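Local coordinates for mRNA interferase YafQ (Escherichia coli, PDB 4MMG), which cleaves mRNA on the ribosome within lysine codons followed by G or A, halting translation elongation as the toxin of the DinJ-YafQ toxin-antitoxin pair, at residues K27-L39 against D64-K76. The protein carries 1 engineered substitution. Residues are numbered along the deposited sequence; the frame is centred on the assembly and turned at random.
Sequences KDMNKLKYLMTLL and DAHVEPDWILIYK
The indole of W71 slots between K27 and V67. K27 lays its aliphatic chain along one face, CB standing 3.9 Å from the centroid of the six-membered ring, while V67 CG1, on W71's own segment, rests against the opposite face. Bends in the K27 chain at chi2 and chi3 (-58° and -61°) fold it over the ring and bring its ammonium to E68. The far rim of the indole points at the start of helix 29-39: D28 O meets W71 CZ3 near the ring plane at 3.3 Å, where the slightly positive C-H edge suits a carbonyl oxygen. L32 CB approaches W71 CZ2 obliquely, and M29 SD lies obliquely to the ring, a Met-aromatic contact.

Farther along, leucines pack on A65, L73 and Y75 of the strands and on V67 at the corner between them. One methyl, L35 CD2, touches A65 CB, V67 CG2 and L73 CD2, the last at 3.8 Å; leucine, branching one carbon beyond CB, can carry a methyl that far. L39 CD1 sits squarely over the Y75 ring, 4.1 Å from its centroid, in a CH-pi contact, and also touches L73 CD2; L39 CD2 reaches Y75 CE2. The hydroxyl of Y75 turns to D52.

Charges border the outer end. K27 NZ gives E68 OE1 a 2.8 Å salt bridge on the syn side, 24° out of the carboxylate plane, whereas the extended K31 brings NZ to E68 OE2 only at a long 3.7 Å; a water held by K31 NZ also bonds, weakly, to E68 OE2. E68 can face the helix because it forms a classic beta bulge with V67, both opposite W71, whose carbonyl oxygen accepts from both backbone N-H groups.

Helix 29-40 is thus fastened to the sheet of this RelE-family toxin by an apolar core bordered by a lysine-glutamate network open to water; the two lysines probably stabilise ionised E68, offsetting nearby D28.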
ATOM      1  N   LYS A  27      -9.246   2.964 -12.057  1.00 10.75           N
ATOM      2  CA  LYS A  27      -9.410   2.154 -10.854  1.00 10.08           C
ATOM      3  C   LYS A  27     -10.364   2.841  -9.871  1.00 12.02           C
ATOM      4  O   LYS A  27     -10.499   4.074  -9.867  1.00 11.65           O
ATOM      5  CB  LYS A  27      -8.059   1.890 -10.177  1.00 10.61           C
ATOM      6  CG  LYS A  27      -7.011   1.221 -11.068  1.00 11.09           C
ATOM      7  CD  LYS A  27      -7.492  -0.116 -11.630  1.00 10.23           C
ATOM      8  CE  LYS A  27      -7.785  -1.091 -10.520  1.00 11.07           C
ATOM      9  NZ  LYS A  27      -8.094  -2.451 -11.049  1.00 18.31           N
ATOM     10  N   ASP A  28     -11.020   2.039  -9.041  1.00 11.43           N
ATOM     11  CA  ASP A  28     -11.906   2.569  -8.005  1.00 11.26           C
ATOM     12  C   ASP A  28     -11.074   3.111  -6.847  1.00 11.21           C
ATOM     13  O   ASP A  28     -10.692   2.371  -5.930  1.00 11.46           O
ATOM     14  CB  ASP A  28     -12.842   1.465  -7.517  1.00 10.23           C
ATOM     15  CG  ASP A  28     -13.853   1.955  -6.505  1.00 16.37           C
ATOM     16  OD1 ASP A  28     -13.741   3.107  -6.040  1.00 14.81           O
ATOM     17  OD2 ASP A  28     -14.766   1.166  -6.169  1.00 17.19           O
ATOM     18  N   MET A  29     -10.807   4.413  -6.875  1.00 12.27           N
ATOM     19  CA  MET A  29      -9.859   4.999  -5.940  1.00 10.02           C
ATOM     20  C   MET A  29     -10.360   4.958  -4.502  1.00 11.43           C
ATOM     21  O   MET A  29      -9.561   4.933  -3.557  1.00 11.39           O
ATOM     22  CB  MET A  29      -9.484   6.421  -6.368  1.00 12.40           C
ATOM     23  CG  MET A  29      -8.912   6.500  -7.781  1.00 12.00           C
ATOM     24  SD  MET A  29      -7.506   5.411  -8.054  1.00 12.39           S
ATOM     25  CE  MET A  29      -6.269   6.169  -6.997  1.00 14.80           C
ATOM     26  N   ASN A  30     -11.677   4.919  -4.330  1.00 11.50           N
ATOM     27  CA  ASN A  30     -12.227   4.789  -2.990  1.00 11.13           C
ATOM     28  C   ASN A  30     -11.751   3.522  -2.274  1.00 11.52           C
ATOM     29  O   ASN A  30     -11.583   3.531  -1.057  1.00 11.86           O
ATOM     30  CB  ASN A  30     -13.760   4.862  -3.005  1.00 13.36           C
ATOM     31  CG  ASN A  30     -14.277   6.282  -3.175  1.00 21.40           C
ATOM     32  OD1 ASN A  30     -13.559   7.250  -2.943  1.00 22.95           O
ATOM     33  ND2 ASN A  30     -15.539   6.407  -3.571  1.00 28.42           N
ATOM     34  N   LYS A  31     -11.497   2.448  -3.019  1.00 10.18           N
ATOM     35  CA  LYS A  31     -11.021   1.214  -2.395  1.00 10.13           C
ATOM     36  C   LYS A  31      -9.614   1.386  -1.831  1.00 10.71           C
ATOM     37  O   LYS A  31      -9.294   0.895  -0.748  1.00 10.53           O
ATOM     38  CB  LYS A  31     -11.052   0.051  -3.387  1.00 11.25           C
ATOM     39  CG  LYS A  31     -12.449  -0.354  -3.843  1.00 12.87           C
ATOM     40  CD  LYS A  31     -12.376  -1.645  -4.649  1.00 18.09           C
ATOM     41  CE  LYS A  31     -13.750  -2.155  -5.039  1.00 26.64           C
ATOM     42  NZ  LYS A  31     -13.648  -3.506  -5.668  1.00 28.61           N
ATOM     43  N   LEU A  32      -8.764   2.096  -2.564  1.00  9.11           N
ATOM     44  CA  LEU A  32      -7.412   2.337  -2.088  1.00  9.76           C
ATOM     45  C   LEU A  32      -7.443   3.303  -0.907  1.00 11.82           C
ATOM     46  O   LEU A  32      -6.733   3.113   0.086  1.00 10.38           O
ATOM     47  CB  LEU A  32      -6.545   2.903  -3.211  1.00  9.42           C
ATOM     48  CG  LEU A  32      -5.134   3.319  -2.797  1.00 10.43           C
ATOM     49  CD1 LEU A  32      -4.346   2.113  -2.321  1.00 11.85           C
ATOM     50  CD2 LEU A  32      -4.422   4.035  -3.933  1.00 11.62           C
ATOM     51  N   LYS A  33      -8.275   4.336  -1.012  1.00 10.78           N
ATOM     52  CA  LYS A  33      -8.398   5.316   0.063  1.00 10.96           C
ATOM     53  C   LYS A  33      -8.861   4.661   1.369  1.00 10.04           C
ATOM     54  O   LYS A  33      -8.348   4.992   2.442  1.00 12.02           O
ATOM     55  CB  LYS A  33      -9.338   6.451  -0.349  1.00 12.81           C
ATOM     56  CG  LYS A  33      -8.742   7.333  -1.451  1.00 19.62           C
ATOM     57  CD  LYS A  33      -9.754   8.323  -2.004  1.00 25.94           C
ATOM     58  CE  LYS A  33      -9.140   9.114  -3.148  1.00 32.77           C
ATOM     59  NZ  LYS A  33     -10.103  10.049  -3.787  1.00 41.05           N
ATOM     60  N   TYR A  34      -9.795   3.718   1.279  1.00 10.96           N
ATOM     61  CA  TYR A  34     -10.302   3.073   2.487  1.00  9.96           C
ATOM     62  C   TYR A  34      -9.193   2.303   3.201  1.00 10.17           C
ATOM     63  O   TYR A  34      -9.029   2.402   4.419  1.00 10.78           O
ATOM     64  CB  TYR A  34     -11.498   2.173   2.172  1.00 11.44           C
ATOM     65  CG  TYR A  34     -12.216   1.711   3.414  1.00 15.46           C
ATOM     66  CD1 TYR A  34     -13.062   2.572   4.094  1.00 17.92           C
ATOM     67  CD2 TYR A  34     -12.028   0.430   3.921  1.00 12.42           C
ATOM     68  CE1 TYR A  34     -13.720   2.173   5.241  1.00 19.53           C
ATOM     69  CE2 TYR A  34     -12.687   0.014   5.075  1.00 12.79           C
ATOM     70  CZ  TYR A  34     -13.530   0.900   5.727  1.00 18.64           C
ATOM     71  OH  TYR A  34     -14.198   0.533   6.875  1.00 18.93           O
ATOM     72  N   LEU A  35      -8.416   1.557   2.425  1.00  8.51           N
ATOM     73  CA  LEU A  35      -7.287   0.814   2.961  1.00  8.32           C
ATOM     74  C   LEU A  35      -6.253   1.748   3.579  1.00  9.16           C
ATOM     75  O   LEU A  35      -5.767   1.511   4.689  1.00  9.32           O
ATOM     76  CB  LEU A  35      -6.654  -0.025   1.857  1.00  8.88           C
ATOM     77  CG  LEU A  35      -5.331  -0.711   2.183  1.00  8.49           C
ATOM     78  CD1 LEU A  35      -5.454  -1.620   3.390  1.00 10.03           C
ATOM     79  CD2 LEU A  35      -4.895  -1.509   0.962  1.00  9.27           C
ATOM     80  N   MET A  36      -5.905   2.808   2.851  1.00  9.71           N
ATOM     81  CA  MET A  36      -4.955   3.784   3.373  1.00  9.73           C
ATOM     82  C   MET A  36      -5.425   4.388   4.693  1.00 10.46           C
ATOM     83  O   MET A  36      -4.623   4.579   5.606  1.00 10.45           O
ATOM     84  CB  MET A  36      -4.699   4.893   2.357  1.00 10.29           C
ATOM     85  CG  MET A  36      -3.995   4.430   1.093  1.00 10.21           C
ATOM     86  SD  MET A  36      -3.820   5.781  -0.097  1.00 15.49           S
ATOM     87  CE  MET A  36      -2.667   6.815   0.747  1.00 15.46           C
ATOM     88  N   THR A  37      -6.716   4.676   4.792  1.00 11.12           N
ATOM     89  CA  THR A  37      -7.258   5.268   6.014  1.00 10.91           C
ATOM     90  C   THR A  37      -7.137   4.312   7.208  1.00 10.92           C
ATOM     91  O   THR A  37      -6.811   4.734   8.325  1.00 11.53           O
ATOM     92  CB  THR A  37      -8.691   5.761   5.807  1.00 14.87           C
ATOM     93  OG1 THR A  37      -8.693   6.776   4.790  1.00 19.85           O
ATOM     94  CG2 THR A  37      -9.254   6.333   7.093  1.00 15.39           C
ATOM     95  N   LEU A  38      -7.371   3.023   6.981  1.00  9.53           N
ATOM     96  CA  LEU A  38      -7.205   2.047   8.059  1.00 10.71           C
ATOM     97  C   LEU A  38      -5.772   2.046   8.579  1.00  9.10           C
ATOM     98  O   LEU A  38      -5.538   2.045   9.785  1.00  9.56           O
ATOM     99  CB  LEU A  38      -7.595   0.648   7.578  1.00  9.70           C
ATOM    100  CG  LEU A  38      -9.075   0.433   7.239  1.00  9.85           C
ATOM    101  CD1 LEU A  38      -9.279  -0.985   6.714  1.00 11.37           C
ATOM    102  CD2 LEU A  38      -9.981   0.696   8.445  1.00 10.35           C
ATOM    103  N   LEU A  39      -4.810   2.086   7.662  1.00  8.46           N
ATOM    104  CA  LEU A  39      -3.403   2.130   8.041  1.00  8.80           C
ATOM    105  C   LEU A  39      -3.047   3.431   8.773  1.00 10.02           C
ATOM    106  O   LEU A  39      -2.411   3.402   9.826  1.00 10.46           O
ATOM    107  CB  LEU A  39      -2.512   1.933   6.813  1.00  8.17           C
ATOM    108  CG  LEU A  39      -2.541   0.500   6.289  1.00  7.46           C
ATOM    109  CD1 LEU A  39      -2.151   0.452   4.828  1.00  9.72           C
ATOM    110  CD2 LEU A  39      -1.598  -0.362   7.114  1.00  9.46           C
ATOM    111  N   ASP A  64       2.563  -6.197   1.764  1.00  9.41           N
ATOM    112  CA  ASP A  64       1.761  -6.318   0.552  1.00 11.34           C
ATOM    113  C   ASP A  64       0.311  -6.506   0.987  1.00 12.35           C
ATOM    114  O   ASP A  64      -0.011  -7.499   1.654  1.00 13.65           O
ATOM    115  CB  ASP A  64       2.237  -7.574  -0.208  1.00 15.75           C
ATOM    116  CG  ASP A  64       1.479  -7.847  -1.505  1.00 16.46           C
ATOM    117  OD1 ASP A  64       0.249  -7.653  -1.603  1.00 14.18           O
ATOM    118  OD2 ASP A  64       2.136  -8.343  -2.447  1.00 15.87           O
ATOM    119  N   ALA A  65      -0.563  -5.562   0.633  1.00  8.44           N
ATOM    120  CA  ALA A  65      -2.005  -5.758   0.812  1.00  9.38           C
ATOM    121  C   ALA A  65      -2.697  -5.703  -0.542  1.00 10.67           C
ATOM    122  O   ALA A  65      -2.331  -4.892  -1.395  1.00 10.44           O
ATOM    123  CB  ALA A  65      -2.587  -4.701   1.745  1.00  9.94           C
ATOM    124  N   HIS A  66      -3.694  -6.558  -0.747  1.00  9.31           N
ATOM    125  CA  HIS A  66      -4.427  -6.559  -2.007  1.00  9.71           C
ATOM    126  C   HIS A  66      -5.651  -5.661  -1.914  1.00  9.51           C
ATOM    127  O   HIS A  66      -6.555  -5.923  -1.113  1.00 10.65           O
ATOM    128  CB  HIS A  66      -4.874  -7.978  -2.372  1.00 10.28           C
ATOM    129  CG  HIS A  66      -3.841  -8.781  -3.100  1.00 10.50           C
ATOM    130  ND1 HIS A  66      -2.706  -9.272  -2.487  1.00 12.21           N
ATOM    131  CD2 HIS A  66      -3.787  -9.203  -4.387  1.00 13.75           C
ATOM    132  CE1 HIS A  66      -2.001  -9.963  -3.366  1.00 16.63           C
ATOM    133  NE2 HIS A  66      -2.629  -9.930  -4.527  1.00 17.34           N
ATOM    134  N   VAL A  67      -5.674  -4.591  -2.705  1.00  8.86           N
ATOM    135  CA  VAL A  67      -6.885  -3.786  -2.842  1.00  8.76           C
ATOM    136  C   VAL A  67      -7.913  -4.580  -3.659  1.00 11.02           C
ATOM    137  O   VAL A  67      -9.110  -4.561  -3.365  1.00 12.02           O
ATOM    138  CB  VAL A  67      -6.577  -2.426  -3.515  1.00  9.45           C
ATOM    139  CG1 VAL A  67      -7.822  -1.530  -3.501  1.00 11.01           C
ATOM    140  CG2 VAL A  67      -5.401  -1.744  -2.824  1.00 12.23           C
ATOM    141  N   GLU A  68      -7.420  -5.262  -4.688  1.00 10.06           N
ATOM    142  CA  GLU A  68      -8.215  -6.123  -5.576  1.00 11.62           C
ATOM    143  C   GLU A  68      -7.288  -7.269  -5.984  1.00 11.80           C
ATOM    144  O   GLU A  68      -6.102  -7.230  -5.670  1.00 10.89           O
ATOM    145  CB  GLU A  68      -8.658  -5.336  -6.811  1.00 11.53           C
ATOM    146  CG  GLU A  68      -9.558  -4.163  -6.494  1.00 11.33           C
ATOM    147  CD  GLU A  68      -9.881  -3.316  -7.705  1.00 12.70           C
ATOM    148  OE1 GLU A  68      -9.342  -3.590  -8.808  1.00 11.94           O
ATOM    149  OE2 GLU A  68     -10.681  -2.368  -7.544  1.00 12.04           O
ATOM    150  N   PRO A  69      -7.808  -8.302  -6.681  1.00 12.16           N
ATOM    151  CA  PRO A  69      -6.903  -9.420  -6.980  1.00 11.88           C
ATOM    152  C   PRO A  69      -5.631  -9.030  -7.742  1.00 12.27           C
ATOM    153  O   PRO A  69      -4.589  -9.652  -7.526  1.00 11.96           O
ATOM    154  CB  PRO A  69      -7.776 -10.346  -7.825  1.00 12.43           C
ATOM    155  CG  PRO A  69      -9.142 -10.127  -7.275  1.00 13.32           C
ATOM    156  CD  PRO A  69      -9.208  -8.640  -7.005  1.00 13.74           C
ATOM    157  N   ASP A  70      -5.703  -8.021  -8.604  1.00 10.74           N
ATOM    158  CA  ASP A  70      -4.498  -7.545  -9.289  1.00  9.62           C
ATOM    159  C   ASP A  70      -4.276  -6.054  -9.066  1.00  9.68           C
ATOM    160  O   ASP A  70      -3.842  -5.333  -9.967  1.00 10.27           O
ATOM    161  CB  ASP A  70      -4.542  -7.879 -10.786  1.00 11.12           C
ATOM    162  CG  ASP A  70      -3.190  -7.699 -11.475  1.00 13.62           C
ATOM    163  OD1 ASP A  70      -2.139  -7.939 -10.830  1.00 13.27           O
ATOM    164  OD2 ASP A  70      -3.174  -7.314 -12.669  1.00 14.76           O
ATOM    165  N   TRP A  71      -4.558  -5.595  -7.851  1.00  8.50           N
ATOM    166  CA  TRP A  71      -4.206  -4.239  -7.452  1.00  9.92           C
ATOM    167  C   TRP A  71      -3.630  -4.322  -6.054  1.00  8.73           C
ATOM    168  O   TRP A  71      -4.348  -4.614  -5.092  1.00  8.18           O
ATOM    169  CB  TRP A  71      -5.433  -3.336  -7.465  1.00  8.60           C
ATOM    170  CG  TRP A  71      -5.153  -1.879  -7.175  1.00  8.83           C
ATOM    171  CD1 TRP A  71      -3.931  -1.279  -7.036  1.00  9.86           C
ATOM    172  CD2 TRP A  71      -6.129  -0.841  -7.012  1.00  7.80           C
ATOM    173  NE1 TRP A  71      -4.090   0.074  -6.800  1.00  9.70           N
ATOM    174  CE2 TRP A  71      -5.429   0.364  -6.780  1.00  9.00           C
ATOM    175  CE3 TRP A  71      -7.527  -0.813  -7.042  1.00 10.92           C
ATOM    176  CZ2 TRP A  71      -6.084   1.577  -6.571  1.00 10.00           C
ATOM    177  CZ3 TRP A  71      -8.179   0.397  -6.831  1.00  9.69           C
ATOM    178  CH2 TRP A  71      -7.456   1.574  -6.602  1.00  9.19           C
ATOM    179  N   ILE A  72      -2.325  -4.079  -5.961  1.00  8.79           N
ATOM    180  CA  ILE A  72      -1.542  -4.255  -4.744  1.00  8.58           C
ATOM    181  C   ILE A  72      -1.134  -2.906  -4.186  1.00  8.25           C
ATOM    182  O   ILE A  72      -0.850  -1.978  -4.953  1.00  9.34           O
ATOM    183  CB  ILE A  72      -0.233  -4.989  -5.074  1.00 11.90           C
ATOM    184  CG1 ILE A  72      -0.510  -6.271  -5.835  1.00 22.22           C
ATOM    185  CG2 ILE A  72       0.588  -5.262  -3.803  1.00 11.74           C
ATOM    186  CD1 ILE A  72      -1.145  -7.254  -4.994  1.00 20.15           C
ATOM    187  N   LEU A  73      -1.089  -2.810  -2.860  1.00  8.60           N
ATOM    188  CA  LEU A  73      -0.432  -1.710  -2.165  1.00  7.73           C
ATOM    189  C   LEU A  73       0.796  -2.261  -1.455  1.00  8.52           C
ATOM    190  O   LEU A  73       0.681  -3.205  -0.666  1.00 10.29           O
ATOM    191  CB  LEU A  73      -1.368  -1.083  -1.138  1.00  9.96           C
ATOM    192  CG  LEU A  73      -0.682  -0.091  -0.189  1.00  8.71           C
ATOM    193  CD1 LEU A  73      -0.258   1.149  -0.943  1.00  9.99           C
ATOM    194  CD2 LEU A  73      -1.566   0.286   0.999  1.00 10.74           C
ATOM    195  N   ILE A  74       1.966  -1.690  -1.747  1.00  7.73           N
ATOM    196  CA  ILE A  74       3.189  -1.995  -1.013  1.00  8.69           C
ATOM    197  C   ILE A  74       3.459  -0.824  -0.069  1.00 10.04           C
ATOM    198  O   ILE A  74       3.499   0.347  -0.483  1.00  9.18           O
ATOM    199  CB  ILE A  74       4.407  -2.202  -1.936  1.00  8.72           C
ATOM    200  CG1 ILE A  74       4.223  -3.447  -2.803  1.00  9.48           C
ATOM    201  CG2 ILE A  74       5.677  -2.330  -1.110  1.00  9.49           C
ATOM    202  CD1 ILE A  74       5.335  -3.638  -3.832  1.00 10.52           C
ATOM    203  N   TYR A  75       3.618  -1.138   1.208  1.00  7.91           N
ATOM    204  CA  TYR A  75       3.832  -0.116   2.227  1.00  8.92           C
ATOM    205  C   TYR A  75       4.803  -0.633   3.294  1.00 10.38           C
ATOM    206  O   TYR A  75       5.043  -1.839   3.404  1.00 10.86           O
ATOM    207  CB  TYR A  75       2.490   0.312   2.854  1.00  9.95           C
ATOM    208  CG  TYR A  75       1.860  -0.780   3.683  1.00 10.18           C
ATOM    209  CD1 TYR A  75       1.134  -1.800   3.086  1.00  9.88           C
ATOM    210  CD2 TYR A  75       2.025  -0.805   5.061  1.00  9.95           C
ATOM    211  CE1 TYR A  75       0.571  -2.818   3.844  1.00  8.88           C
ATOM    212  CE2 TYR A  75       1.480  -1.806   5.824  1.00  9.10           C
ATOM    213  CZ  TYR A  75       0.760  -2.813   5.215  1.00  9.24           C
ATOM    214  OH  TYR A  75       0.224  -3.806   5.998  1.00 10.54           O
ATOM    215  N   LYS A  76       5.362   0.279   4.082  1.00  9.81           N
ATOM    216  CA  LYS A  76       6.198  -0.106   5.209  1.00  9.76           C
ATOM    217  C   LYS A  76       5.541   0.399   6.479  1.00 10.99           C
ATOM    218  O   LYS A  76       5.014   1.513   6.503  1.00 11.37           O
ATOM    219  CB  LYS A  76       7.615   0.461   5.066  1.00 10.66           C
ATOM    220  CG  LYS A  76       8.480   0.253   6.312  1.00 13.04           C
ATOM    221  CD  LYS A  76       9.912   0.705   6.085  1.00 14.79           C
ATOM    222  CE  LYS A  76      10.678  -0.285   5.233  1.00 19.22           C
ATOM    223  NZ  LYS A  76      12.068   0.193   4.980  1.00 19.77           N
TER
HETATM  224  O   HOH W   1      -4.853  -3.002 -11.135  1.00 13.28           O
HETATM  225  O   HOH W   2     -13.230  -4.161  -8.351  1.00 25.77           O